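Side-chain contact in FMN Adenylyltransferase (Candida glabrata, PDB 3FWK), which probably transfers the adenylyl group of ATP to FMN, the step that makes FAD: residues Asn40-Ile45 with Gln72-Leu77. Numbering follows the deposited sequence.
Sequences NTTKSI and QVLLLL
No ring, amide or carboxylate meets another where Thr42 touches Leu77 and Leu74; aliphatic carbons carry this buried contact: the Thr42 methyl, a Leu77 methyl and methylene, and a Leu74 methyl. Thr42 makes the touch from helix segment 40-45, chiefly through CG2. This methyl lies 3.9 Å from Leu77 CD1 and 4.2 Å from Leu77 CB, abutting the flank of the leucine, and the two side chains cross at about a right angle. Leu74, almost one turn earlier, reaches the same methyl from another side, more loosely, with its CD1 4.4 Å from Thr42 CG2. The threonine torsion sorts its two branches: CG2 stands anti to the backbone N and faces the leucines, while OG1 (chi1 -65°) lies beside that N and turns to polar partners. OG1 accepts the N-H of Trp200, whose side chain also touches Leu77, and has the carbonyl oxygens of Pro196, its strongest partner, and Ala38, one turn back, for its own proton; these bonds probably fix its rotation and hold the methyl in place. A salt bridge from Lys43 to Glu84 ties the same two helices further along. In this Rossmann-like fold the contact joins helices 31-50 and 69-86: Leu77 also packs on Thr18 of helix 7-23 and Phe208 of helix 202-212, and Leu74 on Phe63 of strand 61-64.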
loop_
_atom_site.group_PDB
_atom_site.type_symbol
_atom_site.label_atom_id
_atom_site.label_comp_id
_atom_site.label_asym_id
_atom_site.label_seq_id
_atom_site.Cartn_x
_atom_site.Cartn_y
_atom_site.Cartn_z
ATOM N N ASN A 40 -15.474 5.180 1.491
ATOM C CA ASN A 40 -16.675 4.823 2.228
ATOM C C ASN A 40 -16.974 3.324 2.187
ATOM O O ASN A 40 -17.363 2.747 3.193
ATOM C CB ASN A 40 -17.857 5.651 1.731
ATOM C CG ASN A 40 -17.749 7.102 2.158
ATOM O OD1 ASN A 40 -17.175 7.403 3.193
ATOM N ND2 ASN A 40 -18.296 7.994 1.346
ATOM N N THR A 41 -16.768 2.700 1.027
ATOM C CA THR A 41 -16.954 1.255 0.962
ATOM C C THR A 41 -15.942 0.518 1.842
ATOM O O THR A 41 -16.321 -0.410 2.587
ATOM C CB THR A 41 -16.844 0.758 -0.476
ATOM O OG1 THR A 41 -17.921 1.340 -1.204
ATOM C CG2 THR A 41 -16.961 -0.765 -0.590
ATOM N N THR A 42 -14.667 0.930 1.788
ATOM C CA THR A 42 -13.652 0.289 2.646
ATOM C C THR A 42 -13.998 0.436 4.132
ATOM O O THR A 42 -13.866 -0.502 4.912
ATOM C CB THR A 42 -12.278 0.870 2.310
ATOM O OG1 THR A 42 -11.934 0.519 0.973
ATOM C CG2 THR A 42 -11.209 0.395 3.308
ATOM N N LYS A 43 -14.397 1.650 4.524
ATOM C CA LYS A 43 -14.769 1.894 5.925
ATOM C C LYS A 43 -15.909 1.003 6.360
ATOM O O LYS A 43 -15.888 0.460 7.453
ATOM C CB LYS A 43 -15.201 3.354 6.126
ATOM C CG LYS A 43 -14.103 4.375 6.156
ATOM C CD LYS A 43 -14.761 5.736 6.581
ATOM C CE LYS A 43 -13.799 6.848 6.815
ATOM N NZ LYS A 43 -14.457 7.842 7.754
ATOM N N SER A 44 -16.917 0.828 5.500
ATOM C CA SER A 44 -18.017 -0.037 5.884
ATOM C C SER A 44 -17.576 -1.493 6.042
ATOM O O SER A 44 -18.000 -2.175 6.973
ATOM C CB SER A 44 -19.129 0.076 4.854
ATOM O OG SER A 44 -20.224 -0.696 5.259
ATOM N N ILE A 45 -16.721 -1.977 5.142
ATOM C CA ILE A 45 -16.231 -3.339 5.255
ATOM C C ILE A 45 -15.530 -3.501 6.612
ATOM O O ILE A 45 -15.753 -4.497 7.307
ATOM C CB ILE A 45 -15.283 -3.666 4.075
ATOM C CG1 ILE A 45 -16.104 -3.775 2.769
ATOM C CG2 ILE A 45 -14.509 -4.951 4.338
ATOM C CD1 ILE A 45 -15.246 -3.699 1.511
ATOM N N GLN A 72 -0.005 0.274 1.533
ATOM C CA GLN A 72 0.096 1.500 2.292
ATOM C C GLN A 72 -1.252 2.234 2.394
ATOM O O GLN A 72 -1.639 2.669 3.474
ATOM C CB GLN A 72 1.179 2.402 1.730
ATOM C CG GLN A 72 1.421 3.577 2.712
ATOM C CD GLN A 72 2.536 4.458 2.328
ATOM O OE1 GLN A 72 3.113 4.323 1.242
ATOM N NE2 GLN A 72 2.858 5.408 3.211
ATOM N N VAL A 73 -1.959 2.376 1.275
ATOM C CA VAL A 73 -3.294 2.970 1.347
ATOM C C VAL A 73 -4.141 2.187 2.333
ATOM O O VAL A 73 -4.846 2.762 3.179
ATOM C CB VAL A 73 -3.956 3.013 -0.057
ATOM C CG1 VAL A 73 -5.478 3.287 0.084
ATOM C CG2 VAL A 73 -3.293 4.055 -0.919
ATOM N N LEU A 74 -4.140 0.865 2.215
ATOM C CA LEU A 74 -4.987 0.078 3.101
ATOM C C LEU A 74 -4.581 0.226 4.561
ATOM O O LEU A 74 -5.441 0.273 5.437
ATOM C CB LEU A 74 -4.990 -1.373 2.673
ATOM C CG LEU A 74 -5.898 -2.298 3.503
ATOM C CD1 LEU A 74 -7.372 -1.797 3.531
ATOM C CD2 LEU A 74 -5.850 -3.687 2.923
ATOM N N LEU A 75 -3.276 0.309 4.833
ATOM C CA LEU A 75 -2.847 0.493 6.219
ATOM C C LEU A 75 -3.351 1.847 6.758
ATOM O O LEU A 75 -3.799 1.919 7.907
ATOM C CB LEU A 75 -1.334 0.435 6.298
ATOM C CG LEU A 75 -0.742 0.603 7.713
ATOM C CD1 LEU A 75 -1.239 -0.426 8.709
ATOM C CD2 LEU A 75 0.811 0.563 7.600
ATOM N N LEU A 76 -3.246 2.927 5.972
ATOM C CA LEU A 76 -3.779 4.208 6.425
ATOM C C LEU A 76 -5.269 4.104 6.726
ATOM O O LEU A 76 -5.741 4.618 7.735
ATOM C CB LEU A 76 -3.526 5.273 5.365
ATOM C CG LEU A 76 -2.062 5.566 5.010
ATOM C CD1 LEU A 76 -1.983 6.674 3.970
ATOM C CD2 LEU A 76 -1.179 5.863 6.248
ATOM N N LEU A 77 -6.037 3.448 5.837
ATOM C CA LEU A 77 -7.458 3.296 6.073
ATOM C C LEU A 77 -7.768 2.403 7.261
ATOM O O LEU A 77 -8.743 2.653 7.989
ATOM C CB LEU A 77 -8.145 2.789 4.805
ATOM C CG LEU A 77 -8.064 3.757 3.635
ATOM C CD1 LEU A 77 -8.554 3.072 2.369
ATOM C CD2 LEU A 77 -8.810 5.117 3.878
#